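Local structure of pectate lyase (Cellvibrio cellulosa, 1GXM) at residues A[43-48]-A[65-70]; A[71-76]-A[132-137]; A[250-255]-A[273-278]. The protein cleaves the polygalacturonate backbone of pectin by anti-beta-elimination, the chain here being the family 10 polysaccharide lyase catalytic module of a longer enzyme. All blocks are in the same frame, centred on the assembly; numbering follows the deposited sequence. Where two conformers were deposited one is given.

From the N terminus, helix 37-42 runs into 43-48, and contact 1 closes the helix- and strand-free loop that returns at 65-70, and its turn packs on helix 93-109. The chain goes straight on into 71-76, so contact 2 opens where contact 1 ends, and Thr70 O probably hydrogen-bonds Thr76 OG1 across the join. Contact 2 spans a longer excursion through helices 77-90 and 93-109 and ties the approach to the first of them to the start of helix 136-148. Contact 3 closes a separate excursion through strands 256-258 and 268-271, its centre about 41 Å from that of contact 1. The three follow in series, neither nested nor crossed.

Contact 1 (A[43-48]-A[65-70])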
loop_
_atom_site.group_PDB
_atom_site.type_symbol
_atom_site.label_atom_id
_atom_site.label_comp_id
_atom_site.label_asym_id
_atom_site.label_seq_id
_atom_site.Cartn_x
_atom_site.Cartn_y
_atom_site.Cartn_z
ATOM N N TYR A 43 12.298 -14.245 13.078
ATOM C CA TYR A 43 10.984 -13.767 13.520
ATOM C C TYR A 43 9.842 -14.160 12.599
ATOM O O TYR A 43 8.703 -13.853 12.880
ATOM C CB TYR A 43 10.994 -12.244 13.703
ATOM C CG TYR A 43 11.765 -11.871 14.925
ATOM C CD1 TYR A 43 11.153 -11.868 16.170
ATOM C CD2 TYR A 43 13.113 -11.600 14.854
ATOM C CE1 TYR A 43 11.867 -11.570 17.317
ATOM C CE2 TYR A 43 13.839 -11.314 15.999
ATOM C CZ TYR A 43 13.209 -11.314 17.230
ATOM O OH TYR A 43 13.925 -11.043 18.384
ATOM N N GLN A 44 10.133 -14.846 11.506
ATOM C CA GLN A 44 9.076 -15.322 10.645
ATOM C C GLN A 44 8.192 -16.280 11.414
ATOM O O GLN A 44 8.666 -17.185 12.101
ATOM C CB GLN A 44 9.646 -15.997 9.410
ATOM C CG GLN A 44 8.611 -16.159 8.330
ATOM C CD GLN A 44 9.161 -16.778 7.063
ATOM O OE1 GLN A 44 10.219 -17.403 7.088
ATOM N NE2 GLN A 44 8.460 -16.578 5.950
ATOM N N GLN A 45 6.901 -16.079 11.331
ATOM C CA GLN A 45 5.936 -16.937 11.980
ATOM C C GLN A 45 5.787 -18.218 11.194
ATOM O O GLN A 45 6.198 -18.317 10.039
ATOM C CB GLN A 45 4.581 -16.238 12.109
ATOM C CG GLN A 45 4.675 -14.899 12.851
ATOM C CD GLN A 45 5.214 -15.035 14.252
ATOM O OE1 GLN A 45 4.482 -15.394 15.167
ATOM N NE2 GLN A 45 6.477 -14.692 14.432
ATOM N N ASN A 46 5.182 -19.210 11.828
ATOM C CA ASN A 46 4.974 -20.511 11.196
ATOM C C ASN A 46 4.193 -20.392 9.911
ATOM O O ASN A 46 4.430 -21.117 8.942
ATOM C CB ASN A 46 4.275 -21.469 12.163
ATOM C CG ASN A 46 5.146 -21.826 13.362
ATOM O OD1 ASN A 46 6.346 -21.944 13.241
ATOM N ND2 ASN A 46 4.529 -21.953 14.516
ATOM N N ASN A 47 3.258 -19.446 9.883
ATOM C CA ASN A 47 2.419 -19.251 8.700
ATOM C C ASN A 47 3.120 -18.592 7.514
ATOM O O ASN A 47 2.558 -18.520 6.445
ATOM C CB ASN A 47 1.148 -18.506 9.050
ATOM C CG ASN A 47 1.403 -17.152 9.648
ATOM O OD1 ASN A 47 2.377 -16.488 9.350
ATOM N ND2 ASN A 47 0.482 -16.720 10.476
ATOM N N GLY A 48 4.338 -18.128 7.732
ATOM C CA GLY A 48 5.149 -17.472 6.723
ATOM C C GLY A 48 5.150 -15.962 6.760
ATOM O O GLY A 48 5.948 -15.331 6.088
ATOM N N GLY A 65 7.256 -18.123 15.890
ATOM C CA GLY A 65 5.988 -17.857 16.529
ATOM C C GLY A 65 4.825 -18.387 15.750
ATOM O O GLY A 65 4.968 -18.805 14.602
ATOM N N ASN A 66 3.648 -18.338 16.350
ATOM C CA ASN A 66 2.457 -18.884 15.737
ATOM C C ASN A 66 1.354 -17.850 15.632
ATOM O O ASN A 66 0.166 -18.190 15.582
ATOM C CB ASN A 66 1.973 -20.086 16.538
ATOM C CG ASN A 66 1.084 -20.972 15.742
ATOM O OD1 ASN A 66 -0.029 -21.315 16.169
ATOM N ND2 ASN A 66 1.552 -21.353 14.563
ATOM N N GLU A 67 1.754 -16.590 15.618
ATOM C CA GLU A 67 0.790 -15.505 15.567
ATOM C C GLU A 67 0.442 -15.212 14.123
ATOM O O GLU A 67 1.066 -15.705 13.180
ATOM C CB GLU A 67 1.347 -14.256 16.237
ATOM C CG GLU A 67 1.542 -14.406 17.753
ATOM C CD GLU A 67 0.264 -14.681 18.571
ATOM O OE1 GLU A 67 -0.877 -14.535 18.076
ATOM O OE2 GLU A 67 0.394 -15.052 19.766
ATOM N N SER A 68 -0.602 -14.422 13.949
ATOM C CA SER A 68 -0.940 -13.945 12.624
ATOM C C SER A 68 0.206 -13.117 12.062
ATOM O O SER A 68 0.908 -12.415 12.782
ATOM C CB SER A 68 -2.197 -13.108 12.647
ATOM O OG SER A 68 -3.303 -13.907 12.955
ATOM N N GLY A 69 0.417 -13.263 10.768
ATOM C CA GLY A 69 1.276 -12.368 10.029
ATOM C C GLY A 69 0.524 -11.103 9.690
ATOM O O GLY A 69 -0.687 -11.055 9.753
ATOM N N THR A 70 1.270 -10.084 9.325
ATOM C CA THR A 70 0.678 -8.829 8.956
ATOM C C THR A 70 1.414 -8.175 7.820
ATOM O O THR A 70 2.593 -8.405 7.602
ATOM C CB THR A 70 0.585 -7.897 10.176
ATOM O OG1 THR A 70 -0.132 -6.705 9.825
ATOM C CG2 THR A 70 1.918 -7.428 10.659
HETATM O O HOH W 1 2.046 -18.461 12.451
#
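Gln45 turns its amide toward Gly65 and Glu67. Its OE1 accepts the N-H of Glu67 at 3.0 Å, in the carbonyl plane and on a lone pair. The chain is bent at chi2 (-59°), which folds the amide back so that Gln45 NE2 can donate to Tyr43 O, 2.8 Å away, with that oxygen in the plane of the amide. Both ends of the amide are thus used and its rotation is fixed, a good use of glutamine in a buried place. Gly65 passes over one face of this amide, tilted against it, with Gln45 OE1 standing 3.1 Å from Gly65 C, and its phi of 143° suits a residue without a side chain. Its carbonyl O receives the N-H of Asn46 at 2.8 Å, almost along the C=O axis. Gln45 to Gly48 form a type I beta turn, closed by Gly48 N on Gln45 O at 3.0 Å, and this turn is what the returning chain packs against. Asn46 flanks Gly65 with its side chain and crosses that of Asn66 at about a right angle. Next along the turn, Asn47 OD1 accepts from Gly49 N, while Asn47 ND2 faces Glu67 O at 2.9 Å. A water accepts from Asn47 N and donates to Glu67 O, both at 3.0 Å. Helix 93-109 packs against the turn through Phe105, which touches Asn47, and Lys101 NZ hydrogen-bonds Asn46 O.

Contact 2 (A[71-76]-A[132-137]); sequences IDNGAT and FNDNGM
Ile71 sets its CD1 against the backbone of Gly136, 3.5 Å from Gly136 C. A chi1 of 56° places CG1 between the backbone N and the carbonyl carbon and carries the branch to this first turn of helix 136-148, where glycine leaves room for it. The contact thereby joins the loop before helix 77-90 to the N-terminal end of helix 136-148 within the largely helical pectic acid lyase module. Asn135 holds the N-cap position of that second helix, although its side chain makes no capping bond.

Water carries much of the polar link. One molecule joins three backbone groups, donating to Ile71 O and to Asp134 O and accepting from Gly74 N. A second bridges Ile71 O and Asn133 O, and a third lies 2.6 Å from Asp72 OD1 and accepts from Asn133 ND2 at 3.1 Å. In the conformer given, the Asp134 carboxylate lies close to Asp72 and Asn73, but its exact position is doubtful.

Farther out, Lys52 forms a salt bridge with Asp72 OD2, and Asn53 OD1 takes the N-H of Asn73 ND2. Glu218 receives Asp134 N and Asn135 N on its two carboxylate oxygens, fixing the chain just ahead of the helix. A glycerol, probably from the crystallisation liquor, lies near Gly74. No direct hydrogen bond between the two segments is clear, so their polar groups are joined chiefly through water, from backbone carbonyls, Gly74 N and the Asp72 and Asn133 side chains, while Lys52 pairs with the other oxygen of Asp72.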
loop_
_atom_site.group_PDB
_atom_site.type_symbol
_atom_site.label_atom_id
_atom_site.label_comp_id
_atom_site.label_asym_id
_atom_site.label_seq_id
_atom_site.Cartn_x
_atom_site.Cartn_y
_atom_site.Cartn_z
ATOM N N ILE A 71 0.672 -7.359 7.076
ATOM C CA ILE A 71 1.251 -6.479 6.067
ATOM C C ILE A 71 1.171 -5.013 6.495
ATOM O O ILE A 71 1.403 -4.111 5.695
ATOM C CB ILE A 71 0.593 -6.697 4.701
ATOM C CG1 ILE A 71 -0.907 -6.509 4.767
ATOM C CG2 ILE A 71 0.921 -8.088 4.195
ATOM C CD1 ILE A 71 -1.560 -6.382 3.401
ATOM N N ASP A 72 0.882 -4.776 7.760
ATOM C CA ASP A 72 0.915 -3.423 8.281
ATOM C C ASP A 72 2.348 -2.981 8.525
ATOM O O ASP A 72 3.223 -3.782 8.824
ATOM C CB ASP A 72 0.114 -3.326 9.547
ATOM C CG ASP A 72 -0.115 -1.899 9.981
ATOM O OD1 ASP A 72 -0.149 -0.974 9.128
ATOM O OD2 ASP A 72 -0.237 -1.654 11.173
ATOM N N ASN A 73 2.575 -1.680 8.399
ATOM C CA ASN A 73 3.895 -1.108 8.686
ATOM C C ASN A 73 5.027 -1.831 7.950
ATOM O O ASN A 73 6.101 -2.050 8.517
ATOM C CB ASN A 73 4.151 -1.047 10.193
ATOM C CG ASN A 73 5.225 -0.021 10.567
ATOM O OD1 ASN A 73 5.500 0.911 9.803
ATOM N ND2 ASN A 73 5.824 -0.187 11.749
ATOM N N GLY A 74 4.759 -2.207 6.703
ATOM C CA GLY A 74 5.733 -2.843 5.828
ATOM C C GLY A 74 6.047 -4.277 6.177
ATOM O O GLY A 74 6.897 -4.894 5.551
ATOM N N ALA A 75 5.385 -4.826 7.181
ATOM C CA ALA A 75 5.694 -6.174 7.613
ATOM C C ALA A 75 5.378 -7.182 6.516
ATOM O O ALA A 75 4.495 -6.971 5.686
ATOM C CB ALA A 75 4.962 -6.520 8.864
ATOM N N THR A 76 6.140 -8.273 6.561
ATOM C CA THR A 76 6.063 -9.415 5.671
ATOM C C THR A 76 6.596 -9.062 4.295
ATOM O O THR A 76 7.544 -9.684 3.805
ATOM C CB THR A 76 4.657 -10.012 5.595
ATOM O OG1 THR A 76 4.274 -10.450 6.906
ATOM C CG2 THR A 76 4.672 -11.295 4.750
ATOM N N PHE A 132 -5.623 -1.244 2.128
ATOM C CA PHE A 132 -4.706 -0.421 1.370
ATOM C C PHE A 132 -3.817 0.406 2.264
ATOM O O PHE A 132 -2.751 0.812 1.859
ATOM C CB PHE A 132 -5.453 0.469 0.388
ATOM C CG PHE A 132 -6.227 -0.303 -0.626
ATOM C CD1 PHE A 132 -5.578 -1.126 -1.518
ATOM C CD2 PHE A 132 -7.604 -0.236 -0.697
ATOM C CE1 PHE A 132 -6.272 -1.842 -2.455
ATOM C CE2 PHE A 132 -8.295 -0.964 -1.626
ATOM C CZ PHE A 132 -7.631 -1.754 -2.509
ATOM N N ASN A 133 -4.240 0.595 3.501
ATOM C CA ASN A 133 -3.499 1.310 4.511
ATOM C C ASN A 133 -2.048 0.923 4.540
ATOM O O ASN A 133 -1.705 -0.246 4.478
ATOM C CB ASN A 133 -4.107 1.015 5.879
ATOM C CG ASN A 133 -3.651 1.975 6.922
ATOM O OD1 ASN A 133 -4.015 3.145 6.889
ATOM N ND2 ASN A 133 -2.863 1.506 7.865
ATOM N N ASP A 134 -1.196 1.936 4.661
ATOM C CA ASP A 134 0.253 1.759 4.697
ATOM C C ASP A 134 0.775 0.992 3.495
ATOM O O ASP A 134 1.733 0.240 3.576
ATOM C CB ASP A 134 0.672 1.049 5.977
ATOM C CG ASP A 134 2.011 1.568 6.474
ATOM O OD1 ASP A 134 2.547 0.993 7.431
ATOM O OD2 ASP A 134 2.598 2.545 5.956
ATOM N N ASN A 135 0.134 1.202 2.361
ATOM C CA ASN A 135 0.478 0.553 1.108
ATOM C C ASN A 135 0.445 -0.967 1.176
ATOM O O ASN A 135 1.052 -1.625 0.355
ATOM C CB ASN A 135 1.847 1.041 0.619
ATOM C CG ASN A 135 1.836 2.478 0.261
ATOM O OD1 ASN A 135 0.901 2.959 -0.395
ATOM N ND2 ASN A 135 2.872 3.194 0.678
ATOM N N GLY A 136 -0.307 -1.522 2.114
ATOM C CA GLY A 136 -0.231 -2.949 2.357
ATOM C C GLY A 136 -0.637 -3.791 1.160
ATOM O O GLY A 136 0.149 -4.539 0.597
ATOM N N MET A 137 -1.893 -3.679 0.760
ATOM C CA MET A 137 -2.361 -4.511 -0.322
ATOM C C MET A 137 -1.627 -4.201 -1.621
ATOM O O MET A 137 -1.249 -5.105 -2.353
ATOM C CB MET A 137 -3.862 -4.381 -0.505
ATOM C CG MET A 137 -4.405 -5.245 -1.606
ATOM S SD MET A 137 -6.186 -5.411 -1.500
ATOM C CE MET A 137 -6.478 -6.201 -3.044
HETATM O O HOH W 2 2.750 -1.987 4.755
HETATM O O HOH W 3 -1.271 -2.632 5.729
HETATM O O HOH W 4 -1.953 -1.436 7.367
#

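Contact 3 (A[250-255]-A[273-278])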
loop_
_atom_site.group_PDB
_atom_site.type_symbol
_atom_site.label_atom_id
_atom_site.label_comp_id
_atom_site.label_asym_id
_atom_site.label_seq_id
_atom_site.Cartn_x
_atom_site.Cartn_y
_atom_site.Cartn_z
ATOM N N ARG A 250 -10.581 20.069 -7.721
ATOM C CA ARG A 250 -11.618 19.721 -6.751
ATOM C C ARG A 250 -11.076 18.740 -5.700
ATOM O O ARG A 250 -11.776 18.394 -4.758
ATOM C CB ARG A 250 -12.856 19.152 -7.414
ATOM C CG ARG A 250 -12.660 17.826 -8.014
ATOM C CD ARG A 250 -13.721 17.413 -9.031
ATOM N NE ARG A 250 -13.618 15.983 -9.323
ATOM C CZ ARG A 250 -14.104 15.012 -8.548
ATOM N NH1 ARG A 250 -14.763 15.308 -7.433
ATOM N NH2 ARG A 250 -13.947 13.739 -8.912
ATOM N N THR A 251 -9.837 18.295 -5.884
ATOM C CA THR A 251 -9.163 17.386 -4.963
ATOM C C THR A 251 -8.032 18.082 -4.247
ATOM O O THR A 251 -8.037 18.156 -3.039
ATOM C CB THR A 251 -8.638 16.190 -5.707
ATOM O OG1 THR A 251 -9.750 15.483 -6.267
ATOM C CG2 THR A 251 -7.947 15.215 -4.775
ATOM N N TYR A 252 -7.049 18.612 -4.965
ATOM C CA TYR A 252 -5.985 19.278 -4.259
ATOM C C TYR A 252 -6.443 20.633 -3.802
ATOM O O TYR A 252 -7.372 21.214 -4.343
ATOM C CB TYR A 252 -4.705 19.392 -5.090
ATOM C CG TYR A 252 -4.804 20.074 -6.420
ATOM C CD1 TYR A 252 -4.983 21.452 -6.526
ATOM C CD2 TYR A 252 -4.676 19.352 -7.583
ATOM C CE1 TYR A 252 -5.047 22.077 -7.767
ATOM C CE2 TYR A 252 -4.728 19.963 -8.803
ATOM C CZ TYR A 252 -4.943 21.311 -8.907
ATOM O OH TYR A 252 -4.990 21.900 -10.145
ATOM N N LEU A 253 -5.760 21.111 -2.777
ATOM C CA LEU A 253 -5.976 22.427 -2.208
ATOM C C LEU A 253 -4.784 23.247 -2.664
ATOM O O LEU A 253 -3.661 23.066 -2.200
ATOM C CB LEU A 253 -6.042 22.355 -0.687
ATOM C CG LEU A 253 -6.095 23.706 0.027
ATOM C CD1 LEU A 253 -7.368 24.443 -0.277
ATOM C CD2 LEU A 253 -5.923 23.524 1.529
ATOM N N GLU A 254 -5.030 24.147 -3.602
ATOM C CA GLU A 254 -3.964 24.902 -4.206
ATOM C C GLU A 254 -3.643 26.130 -3.374
ATOM O O GLU A 254 -4.531 26.770 -2.853
ATOM C CB GLU A 254 -4.331 25.282 -5.630
ATOM C CG GLU A 254 -3.129 25.866 -6.374
ATOM C CD GLU A 254 -3.248 25.816 -7.885
ATOM O OE1 GLU A 254 -4.386 25.782 -8.388
ATOM O OE2 GLU A 254 -2.180 25.820 -8.545
ATOM N N GLY A 255 -2.357 26.391 -3.241
ATOM C CA GLY A 255 -1.855 27.511 -2.462
ATOM C C GLY A 255 -1.587 27.197 -1.002
ATOM O O GLY A 255 -1.376 28.100 -0.207
ATOM N N GLY A 273 1.888 28.620 -4.764
ATOM C CA GLY A 273 2.179 27.718 -5.863
ATOM C C GLY A 273 2.338 26.270 -5.461
ATOM O O GLY A 273 2.902 25.483 -6.228
ATOM N N SER A 274 1.889 25.937 -4.253
ATOM C CA SER A 274 1.940 24.583 -3.701
ATOM C C SER A 274 0.550 23.985 -3.809
ATOM O O SER A 274 -0.436 24.683 -3.911
ATOM C CB SER A 274 2.377 24.642 -2.234
ATOM O OG SER A 274 2.177 23.408 -1.544
ATOM N N LYS A 275 0.490 22.665 -3.808
ATOM C CA LYS A 275 -0.769 21.944 -3.731
ATOM C C LYS A 275 -0.678 20.968 -2.581
ATOM O O LYS A 275 0.339 20.307 -2.395
ATOM C CB LYS A 275 -0.989 21.196 -5.026
ATOM C CG LYS A 275 -1.247 22.113 -6.219
ATOM C CD LYS A 275 -1.292 21.310 -7.525
ATOM C CE LYS A 275 -1.502 22.215 -8.706
ATOM N NZ LYS A 275 -1.500 21.483 -9.996
ATOM N N MET A 276 -1.758 20.874 -1.837
ATOM C CA MET A 276 -1.886 19.954 -0.716
ATOM C C MET A 276 -3.005 18.985 -1.032
ATOM O O MET A 276 -4.021 19.337 -1.623
ATOM C CB MET A 276 -2.213 20.697 0.576
ATOM C CG MET A 276 -2.083 19.848 1.809
ATOM S SD MET A 276 -2.832 20.591 3.248
ATOM C CE MET A 276 -4.554 20.081 2.996
ATOM N N TRP A 277 -2.827 17.764 -0.571
ATOM C CA TRP A 277 -3.889 16.776 -0.609
ATOM C C TRP A 277 -4.290 16.443 0.802
ATOM O O TRP A 277 -3.470 16.414 1.712
ATOM C CB TRP A 277 -3.434 15.499 -1.343
ATOM C CG TRP A 277 -3.319 15.719 -2.808
ATOM C CD1 TRP A 277 -4.255 15.446 -3.750
ATOM C CD2 TRP A 277 -2.219 16.339 -3.500
ATOM N NE1 TRP A 277 -3.811 15.835 -4.988
ATOM C CE2 TRP A 277 -2.557 16.372 -4.863
ATOM C CE3 TRP A 277 -0.967 16.815 -3.114
ATOM C CZ2 TRP A 277 -1.717 16.887 -5.827
ATOM C CZ3 TRP A 277 -0.126 17.313 -4.080
ATOM C CH2 TRP A 277 -0.506 17.347 -5.422
ATOM N N TYR A 278 -5.578 16.197 0.988
ATOM C CA TYR A 278 -6.066 15.698 2.247
ATOM C C TYR A 278 -5.854 14.199 2.363
ATOM O O TYR A 278 -5.845 13.467 1.373
ATOM C CB TYR A 278 -7.542 16.007 2.415
ATOM C CG TYR A 278 -7.824 17.478 2.567
ATOM C CD1 TYR A 278 -8.022 18.290 1.465
ATOM C CD2 TYR A 278 -7.881 18.058 3.818
ATOM C CE1 TYR A 278 -8.276 19.641 1.620
ATOM C CE2 TYR A 278 -8.121 19.408 3.978
ATOM C CZ TYR A 278 -8.328 20.185 2.881
ATOM O OH TYR A 278 -8.571 21.526 3.061
#
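Tyr252 and Lys275 cover each other at the edge of a short antiparallel beta pairing, in which Leu253 and Met276 form the hydrogen-bonded pair and Glu254 and Lys275 the non-hydrogen-bonded one. Leu253 N gives its proton to Met276 O at 2.7 Å in an almost straight bond (171°), and Met276 N returns one to Leu253 O. At the far end Gly255 N binds Ser274 O; its positive phi suits glycine where the chain turns a corner.

Lys275 can be followed outward. Lys275 CB meets Tyr252 CB at 4.1 Å, and CG lies over the ring near CD1. Lys275 CD stands 3.6 Å from the centroid of the Tyr252 ring, only 2° off the normal, a CH-pi contact made by the middle of the extended chain. CE goes on over CZ, and NZ reaches the phenol end. A long aliphatic chain with a charged tip suits this place, lying flat on an aromatic face while its ammonium group remains at the rim. Glu254 runs alongside; Glu254 OE2 lies 4.6 Å from Lys275 NZ, too far for a salt bridge, though the opposite charges probably attract weakly.

CB of Tyr252 also packs over the five-membered ring of Trp277, while Thr251 CG2 comes to the edge of that indole. Trp277 NE1 is bonded to Phe246 O, and helix 318-329 packs against the same side chain. Leu253 and Met276 share the face opposite Glu254 and Lys275; there Met276 bends at chi3 (83°), bringing its CE 3.7 Å above the centre of the Tyr278 ring and 4.0 Å from Leu253 CD2.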